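Local structure of carboxylesterase (Uncultured bacterium, 5GMX) at residues Cys124-Leu135 / Asp237-Leu248; Phe152-Tyr160 / Arg309-Trp320. The protein hydrolyses carboxylic esters as a family VIII carboxylesterase of beta-lactamase-like fold, and also acts on oxyimino cephalosporins. All coordinates share one frame; numbering follows the deposited sequence.

Contact 1: Cys124-Leu135 / Asp237-Leu248; sequences CGPRERVEMADL and DALYCAMAHPPL. With PMS (phenylmethanesulfonic acid), chain C.
Gly125 and Ala242 bring the two backbones closest, CA to CA 4.3 Å, where the loop 124-131 runs against the end of helix 237-244. His245, the first residue beyond that helix, buries more surface than any other residue here. With CG anti to its own carbonyl carbon (chi1 -64°), its ring lies against the backbone of residues 126-129: His245 ND1 donates to Pro126 O at 3.1 Å, nearly straight at 164° and in the ring plane, while the CA of Arg129 sits over the ring centre, 3.7 Å from the centroid, as a CH-pi contact. One face and one edge of the imidazole are thus fixed by backbone atoms of the loop. Beyond it, Pro246, which follows a cis peptide, is packed by three side chains: Val130 CG2 lies 3.7 Å from Pro246 CD, Leu135 brings its two methyls to the ring, CD1 toward Pro246 CD and CD2 toward Pro246 CG, and Met132 SE lies against Pro246 CG. At the far end a water joins Arg127 NH1 to Asp237 OD2, while Arg127 NH2 bonds to Trp149 O. Water 2 bridges Val130 O and Ala244 O. The arrangement is the end of a helix held against a loop, forming one wall of the ligand pocket through Met243 and Leu248.

Contact 2: Phe152-Tyr160 / Arg309-Trp320; sequences FEPGTANGY and RKDEVIGVRMRW. With PMS (phenylmethanesulfonic acid), chain C.
Asn158, Tyr160 and Arg309 lose the most surface here, and Asp311 ties the first two together. The Asn158 amide, with CG between its backbone N and carbonyl carbon (chi1 40°), turns ND2 to Asp311 OD2 at 3.0 Å, while OD1 takes a weak bond from Arg309 NE. Trp320 NE1 reaches the same Asp311 OD2 from the other face of the carboxylate. Asp311 OD1 accepts three backbone N-H groups: Tyr160 N on its syn lone pair at 2.9 Å, and those of Val313 and Ile314 from the anti side, the former closing an Asx turn. Five bonds therefore grip this buried carboxylate, which probably stabilises its charged form. Glu312 N also donates to Asn158 O at 2.8 Å. Arg309 lays a guanidinium face over the Thr156-Ala157 peptide. The Tyr160 ring has Ile314 CD1 over one face, 4.1 Å from its centroid, and meets Trp320 rim to rim, Tyr160 CD1 to Trp320 CH2 3.6 Å, with nearly parallel planes. Tyr160 OH bonds to Lys74 NZ and lies 3.4 Å from O2S of the bound sulfonate. The hairpin 307-320 thus braces the tyrosine of a site consistent with the Ser-x-x-Lys and Tyr arrangement of class C beta-lactamase relatives.

Overall arrangement
The segments of the two contacts alternate along the chain, and their centres lie about 18 Å apart. They touch directly: Cys124 SG of contact 1 packs 3.3 Å from Gly159 O and 3.7 Å from Phe152 CE2 of contact 2, and Met243 CE lies 3.7 Å from Val313 CG1. Both reach phenylmethanesulfonic acid from different ends. Contact 1 supplies apolar groups to its phenyl ring, Met243 CE to C5 and Leu248 CD1 to C2, each at 3.6 Å; contact 2 brings Tyr160 near the sulfonate. Ser71, Lys74 and Trp344 also line this pocket, and Trp344 N is hydrogen-bonded to the ligand. The helix end and the hairpin thus meet beside one probable active site.

Contact 1: Cys124-Leu135 / Asp237-Leu248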
loop_
_atom_site.group_PDB
_atom_site.type_symbol
_atom_site.label_atom_id
_atom_site.label_comp_id
_atom_site.label_asym_id
_atom_site.label_seq_id
_atom_site.Cartn_x
_atom_site.Cartn_y
_atom_site.Cartn_z
ATOM N N CYS A 124 15.476 -0.333 8.841
ATOM C CA CYS A 124 14.164 -0.971 8.883
ATOM C C CYS A 124 13.205 -0.325 9.892
ATOM O O CYS A 124 11.980 -0.443 9.763
ATOM C CB CYS A 124 14.341 -2.461 9.175
ATOM S SG CYS A 124 15.729 -3.230 8.238
ATOM N N GLY A 125 13.770 0.357 10.883
ATOM C CA GLY A 125 12.997 1.084 11.875
ATOM C C GLY A 125 13.917 2.007 12.661
ATOM O O GLY A 125 15.137 1.858 12.603
ATOM N N PRO A 126 13.344 2.966 13.403
ATOM C CA PRO A 126 14.165 3.913 14.170
ATOM C C PRO A 126 14.923 3.191 15.272
ATOM O O PRO A 126 14.355 2.306 15.899
ATOM C CB PRO A 126 13.137 4.888 14.763
ATOM C CG PRO A 126 11.863 4.647 13.974
ATOM C CD PRO A 126 11.903 3.212 13.582
ATOM N N ARG A 127 16.177 3.554 15.504
ATOM C CA ARG A 127 16.957 2.871 16.525
ATOM C C ARG A 127 16.457 3.216 17.925
ATOM O O ARG A 127 16.449 2.372 18.822
ATOM C CB ARG A 127 18.437 3.220 16.390
ATOM C CG ARG A 127 19.174 2.324 15.422
ATOM C CD ARG A 127 20.662 2.650 15.346
ATOM N NE ARG A 127 21.283 1.882 14.272
ATOM C CZ ARG A 127 21.686 0.621 14.399
ATOM N NH1 ARG A 127 21.528 -0.009 15.557
ATOM N NH2 ARG A 127 22.233 -0.014 13.368
ATOM N N GLU A 128 16.010 4.450 18.109
ATOM C CA GLU A 128 15.543 4.871 19.420
ATOM C C GLU A 128 14.025 4.810 19.527
ATOM O O GLU A 128 13.310 4.900 18.525
ATOM C CB GLU A 128 16.062 6.275 19.726
ATOM C CG GLU A 128 17.585 6.307 19.871
ATOM C CD GLU A 128 18.160 7.708 19.927
ATOM O OE1 GLU A 128 17.459 8.660 19.520
ATOM O OE2 GLU A 128 19.319 7.852 20.378
ATOM N N ARG A 129 13.546 4.652 20.756
ATOM C CA ARG A 129 12.123 4.549 21.033
ATOM C C ARG A 129 11.403 5.824 20.612
ATOM O O ARG A 129 11.790 6.919 21.009
ATOM C CB ARG A 129 11.906 4.265 22.521
ATOM C CG ARG A 129 10.628 3.511 22.846
ATOM C CD ARG A 129 10.706 2.877 24.232
ATOM N NE ARG A 129 11.348 3.754 25.210
ATOM C CZ ARG A 129 10.732 4.743 25.853
ATOM N NH1 ARG A 129 9.444 4.988 25.626
ATOM N NH2 ARG A 129 11.402 5.486 26.727
ATOM N N VAL A 130 10.344 5.676 19.823
ATOM C CA VAL A 130 9.597 6.832 19.341
ATOM C C VAL A 130 8.140 6.806 19.806
ATOM O O VAL A 130 7.549 5.741 19.989
ATOM C CB VAL A 130 9.632 6.932 17.792
ATOM C CG1 VAL A 130 11.062 7.062 17.291
ATOM C CG2 VAL A 130 8.953 5.739 17.156
ATOM N N GLU A 131 7.579 7.993 20.015
ATOM C CA GLU A 131 6.160 8.141 20.306
ATOM C C GLU A 131 5.395 8.266 18.984
ATOM O O GLU A 131 6.001 8.480 17.937
ATOM C CB GLU A 131 5.909 9.376 21.182
ATOM C CG GLU A 131 6.739 9.455 22.462
ATOM C CD GLU A 131 6.458 8.322 23.437
ATOM O OE1 GLU A 131 5.289 7.891 23.541
ATOM O OE2 GLU A 131 7.411 7.869 24.110
HETATM N N MSE A 132 4.073 8.137 19.034
HETATM C CA MSE A 132 3.236 8.329 17.850
HETATM C C MSE A 132 3.339 9.763 17.331
HETATM O O MSE A 132 3.369 10.017 16.110
HETATM C CB MSE A 132 1.780 7.992 18.171
HETATM C CG MSE A 132 1.534 6.524 18.454
HETATM SE SE MSE A 132 1.737 5.472 16.829
HETATM C CE MSE A 132 1.476 3.670 17.565
ATOM N N ALA A 133 3.394 10.705 18.268
ATOM C CA ALA A 133 3.566 12.109 17.917
ATOM C C ALA A 133 4.824 12.286 17.082
ATOM O O ALA A 133 4.865 13.124 16.183
ATOM C CB ALA A 133 3.629 12.977 19.171
ATOM N N ASP A 134 5.846 11.486 17.382
ATOM C CA ASP A 134 7.088 11.516 16.621
ATOM C C ASP A 134 6.820 11.090 15.186
ATOM O O ASP A 134 7.358 11.666 14.242
ATOM C CB ASP A 134 8.134 10.601 17.254
ATOM C CG ASP A 134 8.490 11.019 18.661
ATOM O OD1 ASP A 134 8.608 12.240 18.902
ATOM O OD2 ASP A 134 8.650 10.124 19.523
ATOM N N LEU A 135 5.963 10.088 15.033
ATOM C CA LEU A 135 5.555 9.631 13.712
ATOM C C LEU A 135 4.877 10.749 12.931
ATOM O O LEU A 135 5.040 10.851 11.710
ATOM C CB LEU A 135 4.608 8.436 13.831
ATOM C CG LEU A 135 5.006 7.139 13.143
ATOM C CD1 LEU A 135 6.419 6.749 13.538
ATOM C CD2 LEU A 135 4.016 6.044 13.510
ATOM N N ASP A 237 18.343 -6.512 16.176
ATOM C CA ASP A 237 18.103 -5.073 16.283
ATOM C C ASP A 237 17.092 -4.608 15.219
ATOM O O ASP A 237 16.197 -3.826 15.509
ATOM C CB ASP A 237 19.417 -4.296 16.123
ATOM C CG ASP A 237 20.279 -4.279 17.396
ATOM O OD1 ASP A 237 19.903 -4.874 18.433
ATOM O OD2 ASP A 237 21.368 -3.672 17.340
ATOM N N ALA A 238 17.241 -5.102 13.991
ATOM C CA ALA A 238 16.374 -4.696 12.881
ATOM C C ALA A 238 14.902 -5.060 13.111
ATOM O O ALA A 238 14.010 -4.202 13.032
ATOM C CB ALA A 238 16.872 -5.308 11.581
ATOM N N LEU A 239 14.651 -6.331 13.408
ATOM C CA LEU A 239 13.287 -6.807 13.617
ATOM C C LEU A 239 12.661 -6.101 14.811
ATOM O O LEU A 239 11.503 -5.645 14.764
ATOM C CB LEU A 239 13.280 -8.324 13.821
ATOM C CG LEU A 239 11.977 -8.963 14.313
ATOM C CD1 LEU A 239 10.827 -8.668 13.365
ATOM C CD2 LEU A 239 12.156 -10.465 14.522
ATOM N N TYR A 240 13.445 -5.992 15.878
ATOM C CA TYR A 240 12.977 -5.350 17.094
ATOM C C TYR A 240 12.612 -3.884 16.871
ATOM O O TYR A 240 11.568 -3.428 17.327
ATOM C CB TYR A 240 14.028 -5.461 18.205
ATOM C CG TYR A 240 13.614 -4.703 19.438
ATOM C CD1 TYR A 240 12.676 -5.230 20.321
ATOM C CD2 TYR A 240 14.131 -3.446 19.703
ATOM C CE1 TYR A 240 12.277 -4.525 21.445
ATOM C CE2 TYR A 240 13.747 -2.736 20.818
ATOM C CZ TYR A 240 12.825 -3.275 21.689
ATOM O OH TYR A 240 12.457 -2.545 22.797
ATOM N N CYS A 241 13.463 -3.142 16.173
ATOM C CA CYS A 241 13.180 -1.734 15.938
ATOM C C CYS A 241 11.996 -1.552 14.988
ATOM O O CYS A 241 11.190 -0.637 15.152
ATOM C CB CYS A 241 14.414 -1.022 15.389
ATOM S SG CYS A 241 15.743 -0.793 16.627
ATOM N N ALA A 242 11.893 -2.429 13.997
ATOM C CA ALA A 242 10.778 -2.375 13.066
ATOM C C ALA A 242 9.440 -2.713 13.740
ATOM O O ALA A 242 8.387 -2.259 13.287
ATOM C CB ALA A 242 11.034 -3.307 11.897
HETATM N N MSE A 243 9.480 -3.494 14.822
HETATM C CA MSE A 243 8.246 -3.939 15.480
HETATM C C MSE A 243 7.914 -3.236 16.798
HETATM O O MSE A 243 6.796 -3.357 17.296
HETATM C CB MSE A 243 8.302 -5.447 15.744
HETATM C CG MSE A 243 8.219 -6.319 14.491
HETATM SE SE MSE A 243 6.637 -5.986 13.376
HETATM C CE MSE A 243 7.541 -5.358 11.776
ATOM N N ALA A 244 8.864 -2.513 17.374
ATOM C CA ALA A 244 8.642 -1.956 18.705
ATOM C C ALA A 244 8.707 -0.437 18.736
ATOM O O ALA A 244 8.325 0.178 19.734
ATOM C CB ALA A 244 9.652 -2.535 19.683
ATOM N N HIS A 245 9.191 0.165 17.648
ATOM C CA HIS A 245 9.407 1.611 17.602
ATOM C C HIS A 245 8.647 2.301 16.458
ATOM O O HIS A 245 9.242 2.634 15.433
ATOM C CB HIS A 245 10.904 1.928 17.463
ATOM C CG HIS A 245 11.734 1.497 18.632
ATOM N ND1 HIS A 245 13.114 1.507 18.609
ATOM C CD2 HIS A 245 11.384 1.037 19.857
ATOM C CE1 HIS A 245 13.576 1.071 19.767
ATOM N NE2 HIS A 245 12.546 0.783 20.543
ATOM N N PRO A 246 7.336 2.536 16.630
ATOM C CA PRO A 246 6.492 2.139 17.756
ATOM C C PRO A 246 5.729 0.864 17.411
ATOM O O PRO A 246 5.736 0.447 16.251
ATOM C CB PRO A 246 5.548 3.327 17.899
ATOM C CG PRO A 246 5.316 3.748 16.456
ATOM C CD PRO A 246 6.579 3.372 15.677
ATOM N N PRO A 247 5.104 0.224 18.405
ATOM C CA PRO A 247 4.265 -0.916 18.022
ATOM C C PRO A 247 2.895 -0.452 17.518
ATOM O O PRO A 247 2.238 0.338 18.191
ATOM C CB PRO A 247 4.143 -1.725 19.318
ATOM C CG PRO A 247 4.544 -0.792 20.431
ATOM C CD PRO A 247 5.079 0.487 19.852
ATOM N N LEU A 248 2.478 -0.938 16.354
ATOM C CA LEU A 248 1.184 -0.564 15.792
ATOM C C LEU A 248 0.096 -1.485 16.316
ATOM O O LEU A 248 0.368 -2.615 16.707
ATOM C CB LEU A 248 1.206 -0.614 14.267
ATOM C CG LEU A 248 2.168 0.315 13.526
ATOM C CD1 LEU A 248 1.897 0.233 12.029
ATOM C CD2 LEU A 248 2.086 1.767 14.030
HETATM C C PMS C . 2.262 -2.258 8.462
HETATM S S PMS C . 1.794 -3.406 7.185
HETATM C C1 PMS C . 2.606 -2.952 9.769
HETATM C C2 PMS C . 1.628 -3.149 10.735
HETATM C C3 PMS C . 1.944 -3.780 11.931
HETATM C C4 PMS C . 3.240 -4.212 12.167
HETATM C C5 PMS C . 4.220 -4.015 11.206
HETATM C C6 PMS C . 3.903 -3.384 10.012
HETATM O O2S PMS C . 2.463 -4.759 7.287
HETATM O O1S PMS C . 0.340 -3.797 7.309
HETATM O O HOH W 1 22.825 -2.801 15.200
HETATM O O HOH W 2 8.291 3.252 20.594
#

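Contact 2: Phe152-Tyr160 / Arg309-Trp320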
loop_
_atom_site.group_PDB
_atom_site.type_symbol
_atom_site.label_atom_id
_atom_site.label_comp_id
_atom_site.label_asym_id
_atom_site.label_seq_id
_atom_site.Cartn_x
_atom_site.Cartn_y
_atom_site.Cartn_z
ATOM N N PHE A 152 22.227 -3.570 8.722
ATOM C CA PHE A 152 23.062 -4.449 7.917
ATOM C C PHE A 152 23.653 -3.627 6.782
ATOM O O PHE A 152 23.227 -2.499 6.543
ATOM C CB PHE A 152 22.274 -5.656 7.380
ATOM C CG PHE A 152 20.962 -5.305 6.690
ATOM C CD1 PHE A 152 20.942 -4.859 5.377
ATOM C CD2 PHE A 152 19.755 -5.443 7.357
ATOM C CE1 PHE A 152 19.733 -4.553 4.737
ATOM C CE2 PHE A 152 18.542 -5.133 6.732
ATOM C CZ PHE A 152 18.535 -4.690 5.419
ATOM N N GLU A 153 24.657 -4.170 6.107
ATOM C CA GLU A 153 25.264 -3.463 4.990
ATOM C C GLU A 153 24.251 -3.280 3.852
ATOM O O GLU A 153 23.665 -4.250 3.387
ATOM C CB GLU A 153 26.478 -4.218 4.488
ATOM C CG GLU A 153 27.187 -3.502 3.367
ATOM C CD GLU A 153 28.456 -4.202 2.954
ATOM O OE1 GLU A 153 28.789 -5.236 3.562
ATOM O OE2 GLU A 153 29.122 -3.718 2.022
ATOM N N PRO A 154 24.046 -2.032 3.403
ATOM C CA PRO A 154 23.031 -1.763 2.377
ATOM C C PRO A 154 23.259 -2.568 1.101
ATOM O O PRO A 154 24.400 -2.692 0.658
ATOM C CB PRO A 154 23.197 -0.264 2.113
ATOM C CG PRO A 154 23.750 0.281 3.400
ATOM C CD PRO A 154 24.680 -0.794 3.891
ATOM N N GLY A 155 22.191 -3.130 0.540
ATOM C CA GLY A 155 22.289 -3.912 -0.682
ATOM C C GLY A 155 22.637 -5.382 -0.496
ATOM O O GLY A 155 22.606 -6.146 -1.458
ATOM N N THR A 156 22.942 -5.797 0.734
ATOM C CA THR A 156 23.354 -7.183 0.984
ATOM C C THR A 156 22.253 -8.022 1.621
ATOM O O THR A 156 22.419 -9.222 1.816
ATOM C CB THR A 156 24.598 -7.255 1.905
ATOM O OG1 THR A 156 24.256 -6.731 3.194
ATOM C CG2 THR A 156 25.737 -6.435 1.333
ATOM N N ALA A 157 21.141 -7.378 1.955
ATOM C CA ALA A 157 19.994 -8.048 2.561
ATOM C C ALA A 157 18.779 -7.153 2.416
ATOM O O ALA A 157 18.920 -5.979 2.099
ATOM C CB ALA A 157 20.247 -8.361 4.019
ATOM N N ASN A 158 17.594 -7.714 2.634
ATOM C CA ASN A 158 16.383 -6.912 2.720
ATOM C C ASN A 158 15.730 -7.119 4.075
ATOM O O ASN A 158 15.720 -8.229 4.611
ATOM C CB ASN A 158 15.408 -7.237 1.578
ATOM C CG ASN A 158 15.340 -8.722 1.262
ATOM O OD1 ASN A 158 16.197 -9.252 0.553
ATOM N ND2 ASN A 158 14.308 -9.393 1.764
ATOM N N GLY A 159 15.253 -6.026 4.654
ATOM C CA GLY A 159 14.563 -6.057 5.926
ATOM C C GLY A 159 13.406 -5.080 5.829
ATOM O O GLY A 159 13.610 -3.873 5.770
ATOM N N TYR A 160 12.191 -5.613 5.819
ATOM C CA TYR A 160 10.972 -4.819 5.665
ATOM C C TYR A 160 10.956 -3.552 6.524
ATOM O O TYR A 160 10.994 -3.619 7.748
ATOM C CB TYR A 160 9.771 -5.695 6.004
ATOM C CG TYR A 160 8.406 -5.126 5.689
ATOM C CD1 TYR A 160 8.110 -4.620 4.433
ATOM C CD2 TYR A 160 7.394 -5.158 6.636
ATOM C CE1 TYR A 160 6.848 -4.132 4.140
ATOM C CE2 TYR A 160 6.126 -4.677 6.352
ATOM C CZ TYR A 160 5.859 -4.173 5.104
ATOM O OH TYR A 160 4.602 -3.701 4.832
ATOM N N ARG A 309 14.924 -12.763 -1.419
ATOM C CA ARG A 309 15.700 -13.314 -0.299
ATOM C C ARG A 309 14.854 -13.448 0.947
ATOM O O ARG A 309 13.844 -12.775 1.077
ATOM C CB ARG A 309 16.903 -12.425 0.055
ATOM C CG ARG A 309 18.071 -12.450 -0.904
ATOM C CD ARG A 309 19.294 -11.786 -0.261
ATOM N NE ARG A 309 19.130 -10.345 -0.155
ATOM C CZ ARG A 309 19.750 -9.459 -0.932
ATOM N NH1 ARG A 309 20.598 -9.870 -1.862
ATOM N NH2 ARG A 309 19.520 -8.162 -0.776
ATOM N N LYS A 310 15.295 -14.284 1.883
ATOM C CA LYS A 310 14.648 -14.348 3.186
ATOM C C LYS A 310 14.751 -12.980 3.839
ATOM O O LYS A 310 15.840 -12.407 3.945
ATOM C CB LYS A 310 15.274 -15.426 4.079
ATOM C CG LYS A 310 14.586 -15.563 5.438
ATOM C CD LYS A 310 14.789 -16.934 6.062
ATOM C CE LYS A 310 16.211 -17.096 6.579
ATOM N NZ LYS A 310 16.568 -16.030 7.561
ATOM N N ASP A 311 13.609 -12.443 4.248
ATOM C CA ASP A 311 13.567 -11.079 4.748
ATOM C C ASP A 311 13.931 -11.007 6.223
ATOM O O ASP A 311 13.377 -11.744 7.037
ATOM C CB ASP A 311 12.180 -10.477 4.510
ATOM C CG ASP A 311 12.159 -8.977 4.710
ATOM O OD1 ASP A 311 11.957 -8.538 5.863
ATOM O OD2 ASP A 311 12.356 -8.245 3.715
ATOM N N GLU A 312 14.833 -10.086 6.562
ATOM C CA GLU A 312 15.333 -9.929 7.930
ATOM C C GLU A 312 14.238 -9.565 8.933
ATOM O O GLU A 312 14.418 -9.728 10.137
ATOM C CB GLU A 312 16.431 -8.856 7.979
ATOM C CG GLU A 312 17.610 -9.076 7.035
ATOM C CD GLU A 312 18.491 -10.254 7.439
ATOM O OE1 GLU A 312 18.598 -10.533 8.656
ATOM O OE2 GLU A 312 19.082 -10.897 6.543
ATOM N N VAL A 313 13.115 -9.044 8.445
ATOM C CA VAL A 313 12.046 -8.607 9.333
ATOM C C VAL A 313 10.832 -9.521 9.246
ATOM O O VAL A 313 10.286 -9.928 10.269
ATOM C CB VAL A 313 11.617 -7.145 9.030
ATOM C CG1 VAL A 313 10.411 -6.755 9.861
ATOM C CG2 VAL A 313 12.770 -6.185 9.299
ATOM N N ILE A 314 10.418 -9.850 8.026
ATOM C CA ILE A 314 9.215 -10.651 7.806
ATOM C C ILE A 314 9.479 -12.135 8.064
ATOM O O ILE A 314 8.614 -12.850 8.562
ATOM C CB ILE A 314 8.670 -10.447 6.367
ATOM C CG1 ILE A 314 8.147 -9.015 6.201
ATOM C CG2 ILE A 314 7.577 -11.459 6.036
ATOM C CD1 ILE A 314 7.865 -8.623 4.766
ATOM N N GLY A 315 10.689 -12.588 7.757
ATOM C CA GLY A 315 11.091 -13.936 8.110
ATOM C C GLY A 315 10.873 -14.969 7.022
ATOM O O GLY A 315 11.141 -16.151 7.229
ATOM N N VAL A 316 10.371 -14.541 5.867
ATOM C CA VAL A 316 10.255 -15.449 4.733
ATOM C C VAL A 316 10.919 -14.849 3.509
ATOM O O VAL A 316 11.316 -13.684 3.517
ATOM C CB VAL A 316 8.782 -15.783 4.402
ATOM C CG1 VAL A 316 8.132 -16.503 5.586
ATOM C CG2 VAL A 316 8.004 -14.525 4.027
ATOM N N ARG A 317 11.046 -15.641 2.453
ATOM C CA ARG A 317 11.624 -15.127 1.223
ATOM C C ARG A 317 10.660 -14.127 0.575
ATOM O O ARG A 317 9.553 -14.484 0.189
ATOM C CB ARG A 317 11.936 -16.253 0.250
ATOM C CG ARG A 317 12.908 -17.280 0.757
ATOM C CD ARG A 317 13.284 -18.230 -0.366
ATOM N NE ARG A 317 14.072 -17.559 -1.395
ATOM C CZ ARG A 317 13.884 -17.713 -2.703
ATOM N NH1 ARG A 317 12.918 -18.507 -3.146
ATOM N NH2 ARG A 317 14.656 -17.066 -3.567
HETATM N N MSE A 318 11.079 -12.871 0.475
HETATM C CA MSE A 318 10.296 -11.855 -0.195
HETATM C C MSE A 318 10.934 -11.550 -1.529
HETATM O O MSE A 318 12.172 -11.502 -1.653
HETATM C CB MSE A 318 10.189 -10.588 0.651
HETATM C CG MSE A 318 9.517 -10.797 1.988
HETATM SE SE MSE A 318 7.618 -11.249 1.716
HETATM C CE MSE A 318 7.012 -9.523 1.017
ATOM N N ARG A 319 10.070 -11.370 -2.523
ATOM C CA ARG A 319 10.473 -10.982 -3.860
ATOM C C ARG A 319 10.129 -9.509 -4.078
ATOM O O ARG A 319 8.999 -9.167 -4.436
ATOM C CB ARG A 319 9.788 -11.868 -4.897
ATOM C CG ARG A 319 10.312 -11.684 -6.297
ATOM C CD ARG A 319 9.583 -12.593 -7.257
ATOM N NE ARG A 319 9.857 -12.225 -8.640
ATOM C CZ ARG A 319 8.968 -12.289 -9.620
ATOM N NH1 ARG A 319 7.732 -12.716 -9.379
ATOM N NH2 ARG A 319 9.323 -11.933 -10.846
ATOM N N TRP A 320 11.114 -8.647 -3.846
ATOM C CA TRP A 320 10.920 -7.202 -3.868
ATOM C C TRP A 320 11.299 -6.562 -5.199
ATOM O O TRP A 320 12.379 -6.844 -5.774
ATOM C CB TRP A 320 11.746 -6.526 -2.762
ATOM C CG TRP A 320 11.317 -6.805 -1.354
ATOM C CD1 TRP A 320 12.033 -7.479 -0.400
ATOM C CD2 TRP A 320 10.103 -6.387 -0.720
ATOM N NE1 TRP A 320 11.333 -7.519 0.780
ATOM C CE2 TRP A 320 10.144 -6.860 0.614
ATOM C CE3 TRP A 320 8.982 -5.666 -1.147
ATOM C CZ2 TRP A 320 9.110 -6.636 1.519
ATOM C CZ3 TRP A 320 7.953 -5.444 -0.246
ATOM C CH2 TRP A 320 8.024 -5.931 1.073
HETATM C C PMS C . 2.262 -2.258 8.462
HETATM S S PMS C . 1.794 -3.406 7.185
HETATM C C1 PMS C . 2.606 -2.952 9.769
HETATM C C2 PMS C . 1.628 -3.149 10.735
HETATM C C3 PMS C . 1.944 -3.780 11.931
HETATM C C4 PMS C . 3.240 -4.212 12.167
HETATM C C5 PMS C . 4.220 -4.015 11.206
HETATM C C6 PMS C . 3.903 -3.384 10.012
HETATM O O2S PMS C . 2.463 -4.759 7.287
HETATM O O1S PMS C . 0.340 -3.797 7.309
HETATM O O HOH W 3 17.857 -10.564 3.321
#